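Local coordinates for protein Alp7A (Bacillus subtilis, PDB 5EC0) that binds ADP and is a plasmid-segregation protein of the actin family, probably forming filaments of the bacterial cytoskeleton as ParM-like relatives do, at residues I3-V8 / V371-E376; Y15-L18 / F23-L26. All coordinates share one frame; numbering follows the deposited sequence.

Contact 1. Residues I3-V8 / V371-E376; sequences ISRMNV and VLSRAE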
loop_
_atom_site.group_PDB
_atom_site.type_symbol
_atom_site.label_atom_id
_atom_site.label_comp_id
_atom_site.label_asym_id
_atom_site.label_seq_id
_atom_site.Cartn_x
_atom_site.Cartn_y
_atom_site.Cartn_z
ATOM N N ILE A 3 5.987 21.108 -0.048
ATOM C CA ILE A 3 5.780 19.859 0.680
ATOM C C ILE A 3 7.100 19.310 1.229
ATOM O O ILE A 3 8.058 19.159 0.478
ATOM C CB ILE A 3 5.158 18.783 -0.224
ATOM C CG1 ILE A 3 3.742 19.167 -0.629
ATOM C CG2 ILE A 3 5.161 17.406 0.463
ATOM C CD1 ILE A 3 3.160 18.185 -1.604
ATOM N N SER A 4 7.149 18.992 2.520
ATOM C CA SER A 4 8.396 18.549 3.137
ATOM C C SER A 4 8.660 17.066 2.899
ATOM O O SER A 4 9.774 16.680 2.543
ATOM C CB SER A 4 8.384 18.831 4.642
ATOM O OG SER A 4 8.262 20.215 4.884
ATOM N N ARG A 5 7.641 16.239 3.120
ATOM C CA ARG A 5 7.781 14.788 3.024
ATOM C C ARG A 5 6.619 14.193 2.247
ATOM O O ARG A 5 5.448 14.453 2.557
ATOM C CB ARG A 5 7.838 14.141 4.422
ATOM C CG ARG A 5 8.911 14.709 5.363
ATOM C CD ARG A 5 8.856 14.065 6.766
ATOM N NE ARG A 5 7.475 13.855 7.218
ATOM C CZ ARG A 5 6.705 14.800 7.748
ATOM N NH1 ARG A 5 7.180 16.022 7.904
ATOM N NH2 ARG A 5 5.459 14.526 8.113
ATOM N N MET A 6 6.923 13.402 1.231
ATOM C CA MET A 6 5.869 12.658 0.567
ATOM C C MET A 6 6.262 11.195 0.396
ATOM O O MET A 6 7.253 10.875 -0.258
ATOM C CB MET A 6 5.528 13.272 -0.786
ATOM C CG MET A 6 4.504 12.447 -1.549
ATOM S SD MET A 6 3.892 13.360 -2.951
ATOM C CE MET A 6 2.661 12.227 -3.598
ATOM N N ASN A 7 5.454 10.330 0.996
ATOM C CA ASN A 7 5.689 8.899 1.048
ATOM C C ASN A 7 4.580 8.141 0.339
ATOM O O ASN A 7 3.409 8.356 0.612
ATOM C CB ASN A 7 5.800 8.452 2.501
ATOM C CG ASN A 7 6.996 9.080 3.203
ATOM O OD1 ASN A 7 8.137 8.996 2.723
ATOM N ND2 ASN A 7 6.745 9.716 4.331
ATOM N N VAL A 8 4.947 7.251 -0.569
ATOM C CA VAL A 8 3.955 6.623 -1.446
ATOM C C VAL A 8 4.114 5.117 -1.418
ATOM O O VAL A 8 5.229 4.607 -1.545
ATOM C CB VAL A 8 4.086 7.136 -2.906
ATOM C CG1 VAL A 8 3.224 6.355 -3.829
ATOM C CG2 VAL A 8 3.726 8.623 -2.981
ATOM N N VAL A 371 8.449 7.002 9.043
ATOM C CA VAL A 371 9.526 7.004 10.029
ATOM C C VAL A 371 10.868 7.350 9.381
ATOM O O VAL A 371 11.629 8.166 9.905
ATOM C CB VAL A 371 9.647 5.622 10.738
ATOM C CG1 VAL A 371 11.034 5.453 11.430
ATOM C CG2 VAL A 371 8.516 5.394 11.725
ATOM N N LEU A 372 11.167 6.731 8.238
ATOM C CA LEU A 372 12.435 7.025 7.577
ATOM C C LEU A 372 12.487 8.481 7.107
ATOM O O LEU A 372 13.538 9.103 7.136
ATOM C CB LEU A 372 12.678 6.068 6.415
ATOM C CG LEU A 372 13.071 4.661 6.888
ATOM C CD1 LEU A 372 13.401 3.747 5.712
ATOM C CD2 LEU A 372 14.254 4.720 7.901
ATOM N N SER A 373 11.354 9.034 6.698
ATOM C CA SER A 373 11.366 10.394 6.169
ATOM C C SER A 373 11.530 11.397 7.313
ATOM O O SER A 373 12.144 12.432 7.118
ATOM C CB SER A 373 10.101 10.683 5.338
ATOM O OG SER A 373 8.948 10.754 6.155
ATOM N N ARG A 374 11.023 11.090 8.509
ATOM C CA ARG A 374 11.292 11.962 9.662
ATOM C C ARG A 374 12.750 11.902 10.103
ATOM O O ARG A 374 13.291 12.889 10.570
ATOM C CB ARG A 374 10.427 11.610 10.872
ATOM C CG ARG A 374 8.955 11.512 10.598
ATOM C CD ARG A 374 8.203 12.785 10.866
ATOM N NE ARG A 374 6.779 12.503 10.689
ATOM C CZ ARG A 374 5.825 12.839 11.550
ATOM N NH1 ARG A 374 6.130 13.495 12.666
ATOM N NH2 ARG A 374 4.564 12.525 11.283
ATOM N N ALA A 375 13.376 10.738 9.998
ATOM C CA ALA A 375 14.768 10.625 10.412
ATOM C C ALA A 375 15.614 11.381 9.404
ATOM O O ALA A 375 16.551 12.101 9.766
ATOM C CB ALA A 375 15.191 9.172 10.518
ATOM N N GLU A 376 15.244 11.258 8.135
ATOM C CA GLU A 376 15.945 11.982 7.093
ATOM C C GLU A 376 15.809 13.494 7.284
ATOM O O GLU A 376 16.781 14.231 7.153
ATOM C CB GLU A 376 15.428 11.574 5.714
ATOM C CG GLU A 376 16.203 12.221 4.583
ATOM C CD GLU A 376 17.603 11.642 4.438
ATOM O OE1 GLU A 376 17.811 10.471 4.834
ATOM O OE2 GLU A 376 18.488 12.360 3.924
#
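Arg-5 lays its aliphatic stem over the hydroxyl of Ser-373, with CD 3.4 Å from OG, and carries its guanidinium on across the side chain of Arg-374. The stem runs straight through CG and then bends at chi3 (-40°), which brings Ser-373 OG to the edge of the guanidinium, in its plane. One face of the same group receives Arg-374: NE of Arg-374 lies 3.5 Å from NH2 of Arg-5, offset toward the rim, and the two guanidinium planes are inclined by 47°. Both groups converge on Glu-370, one turn back on the helix, whose OE2 makes salt bridges to Arg-374 NE and Arg-5 NH2; the shared carboxylate probably holds the pair together. Gln-377 takes a hydrogen bond from Arg-5 NH1.

The one hydrogen bond made directly between 3-8 and 371-376 is from Asn-7 ND2 to Ser-373 OG, 3.0 Å long and nearly straight at 168°, with the oxygen in the amide plane. Ser-373 OG is also bonded to the carbonyl of Glu-370, so the hydroxyl joins the helix backbone to the strand. The amide is gripped from both ends: ND2 is also bonded to Glu-370 OE1, while OD1 is held by Gln-126, which fixes its flip.

Strand 5-8 and helix 371-376 run roughly antiparallel, their axes 9.0 Å apart. The two faces of the strand are divided: Arg-5 and Asn-7 meet the C-terminal helix 364-386, whereas Met-6 turns back to helix 95-112, and strand 119-129 pairs with strand 2-10 alongside.

Contact 2. Residues Y15-L18 / F23-L26; sequences YMNL and FFEL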
loop_
_atom_site.group_PDB
_atom_site.type_symbol
_atom_site.label_atom_id
_atom_site.label_comp_id
_atom_site.label_asym_id
_atom_site.label_seq_id
_atom_site.Cartn_x
_atom_site.Cartn_y
_atom_site.Cartn_z
ATOM N N TYR A 15 -3.375 2.774 -4.171
ATOM C CA TYR A 15 -2.337 3.777 -4.031
ATOM C C TYR A 15 -2.561 4.475 -2.687
ATOM O O TYR A 15 -3.670 4.915 -2.419
ATOM C CB TYR A 15 -2.415 4.783 -5.194
ATOM C CG TYR A 15 -1.606 6.045 -5.009
ATOM C CD1 TYR A 15 -2.100 7.115 -4.265
ATOM C CD2 TYR A 15 -0.356 6.174 -5.591
ATOM C CE1 TYR A 15 -1.359 8.272 -4.093
ATOM C CE2 TYR A 15 0.392 7.341 -5.439
ATOM C CZ TYR A 15 -0.113 8.378 -4.677
ATOM O OH TYR A 15 0.617 9.522 -4.520
ATOM N N MET A 16 -1.532 4.566 -1.848
ATOM C CA MET A 16 -1.674 5.236 -0.556
ATOM C C MET A 16 -0.497 6.149 -0.365
ATOM O O MET A 16 0.628 5.814 -0.774
ATOM C CB MET A 16 -1.766 4.224 0.597
ATOM C CG MET A 16 -2.641 2.990 0.304
ATOM S SD MET A 16 -2.687 1.877 1.706
ATOM C CE MET A 16 -0.946 1.540 1.874
ATOM N N ASN A 17 -0.718 7.298 0.260
ATOM C CA ASN A 17 0.431 8.159 0.378
ATOM C C ASN A 17 0.272 9.013 1.652
ATOM O O ASN A 17 -0.842 9.325 2.079
ATOM C CB ASN A 17 0.556 9.023 -0.899
ATOM C CG ASN A 17 -0.548 10.057 -1.011
ATOM O OD1 ASN A 17 -0.588 11.014 -0.238
ATOM N ND2 ASN A 17 -1.598 9.680 -1.687
ATOM N N LEU A 18 1.379 9.429 2.238
ATOM C CA LEU A 18 1.311 10.438 3.279
ATOM C C LEU A 18 2.018 11.698 2.798
ATOM O O LEU A 18 3.185 11.658 2.382
ATOM C CB LEU A 18 1.953 9.939 4.576
ATOM C CG LEU A 18 1.338 8.807 5.391
ATOM C CD1 LEU A 18 2.402 8.194 6.324
ATOM C CD2 LEU A 18 0.195 9.376 6.203
ATOM N N PHE A 23 -2.831 11.687 5.329
ATOM C CA PHE A 23 -3.179 10.455 4.628
ATOM C C PHE A 23 -4.389 10.562 3.677
ATOM O O PHE A 23 -5.425 11.139 4.018
ATOM C CB PHE A 23 -3.450 9.338 5.647
ATOM C CG PHE A 23 -3.889 8.041 5.020
ATOM C CD1 PHE A 23 -2.945 7.133 4.543
ATOM C CD2 PHE A 23 -5.245 7.732 4.897
ATOM C CE1 PHE A 23 -3.337 5.934 3.948
ATOM C CE2 PHE A 23 -5.653 6.538 4.298
ATOM C CZ PHE A 23 -4.697 5.634 3.825
ATOM N N PHE A 24 -4.239 10.001 2.478
ATOM C CA PHE A 24 -5.383 9.658 1.635
ATOM C C PHE A 24 -4.939 8.563 0.677
ATOM O O PHE A 24 -3.744 8.306 0.530
ATOM C CB PHE A 24 -5.948 10.879 0.868
ATOM C CG PHE A 24 -5.022 11.433 -0.181
ATOM C CD1 PHE A 24 -4.998 10.894 -1.462
ATOM C CD2 PHE A 24 -4.190 12.509 0.103
ATOM C CE1 PHE A 24 -4.152 11.410 -2.440
ATOM C CE2 PHE A 24 -3.352 13.041 -0.879
ATOM C CZ PHE A 24 -3.334 12.484 -2.154
ATOM N N GLU A 25 -5.909 7.909 0.052
ATOM C CA GLU A 25 -5.639 6.808 -0.854
ATOM C C GLU A 25 -6.615 6.831 -2.029
ATOM O O GLU A 25 -7.662 7.462 -1.965
ATOM C CB GLU A 25 -5.713 5.467 -0.118
ATOM C CG GLU A 25 -6.936 5.276 0.756
ATOM C CD GLU A 25 -6.979 3.896 1.412
ATOM O OE1 GLU A 25 -6.235 3.009 0.966
ATOM O OE2 GLU A 25 -7.757 3.689 2.373
ATOM N N LEU A 26 -6.241 6.144 -3.099
ATOM C CA LEU A 26 -6.969 6.146 -4.359
ATOM C C LEU A 26 -6.965 4.743 -4.886
ATOM O O LEU A 26 -5.979 4.029 -4.700
ATOM C CB LEU A 26 -6.304 7.058 -5.406
ATOM C CG LEU A 26 -6.032 8.541 -5.153
ATOM C CD1 LEU A 26 -5.113 9.100 -6.239
ATOM C CD2 LEU A 26 -7.343 9.300 -5.114
#
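Tyr-15 and Leu-26 open the backbone ladder of this antiparallel hairpin: Leu-26 N reaches Tyr-15 O at 2.9 Å, and Tyr-15 N bonds back to Leu-26 O. Asn-17 and Phe-24 pair next, the bond from Asn-17 N to Phe-24 O (3.2 Å) shorter than the weak return.

These two also pack: both set CG between backbone N and carbonyl carbon (chi1 69° in Asn-17, 67° in Phe-24), bringing Asn-17 ND2 over one face of the Phe-24 ring, 3.2 Å from CE1, planes 78° apart. The amide's setting is doubtful, ND2 lying too close to Tyr-15 CE1, and its buried OD1 has no partner. Replacing Phe-24 by an alanine would probably open a gap beside the Asn-17 amide and leave Tyr-107 without its edge-to-face partner.

Apolar packing occurs on both faces: Tyr-15 CD1 lies 4.1 Å from Leu-26 CD1 beside Asn-17 and Phe-24, and Leu-18 CD2 3.7 Å from Phe-23 CB on the other, with Met-16 CB near Phe-23 CE1. Met-16 CG meets Glu-25 OE1, while Glu-25 OE2 is salt-bridged to Arg-362 of the ADP pocket.

Strand 2-10 flanks strand 14-19; helix 95-112 packs against Tyr-15 and Phe-24, helix 364-386 against Met-16, Leu-18 and Phe-23.

Overall arrangement
The centres of the two contacts lie about 14 Å apart, and both involve one mixed sheet in which strands 2-10, 14-19 and 22-33 are successive neighbours. Contact 2 is the local hairpin of this run; contact 1 brings the same sheet against helix 364-386 near the chain's end, so the hairpin falls among the 362 residues between its two segments. They meet where Asn-7 O lies 2.8 Å from Leu-18 N, a probable hydrogen bond, and where Val-8 and Met-6 pack on Tyr-15. In this chain the first strand, and through Leu-366 the hairpin, pack on the C-terminal helix, while contact 2 approaches bound ADP, about 5 Å from the Glu-25 side chain.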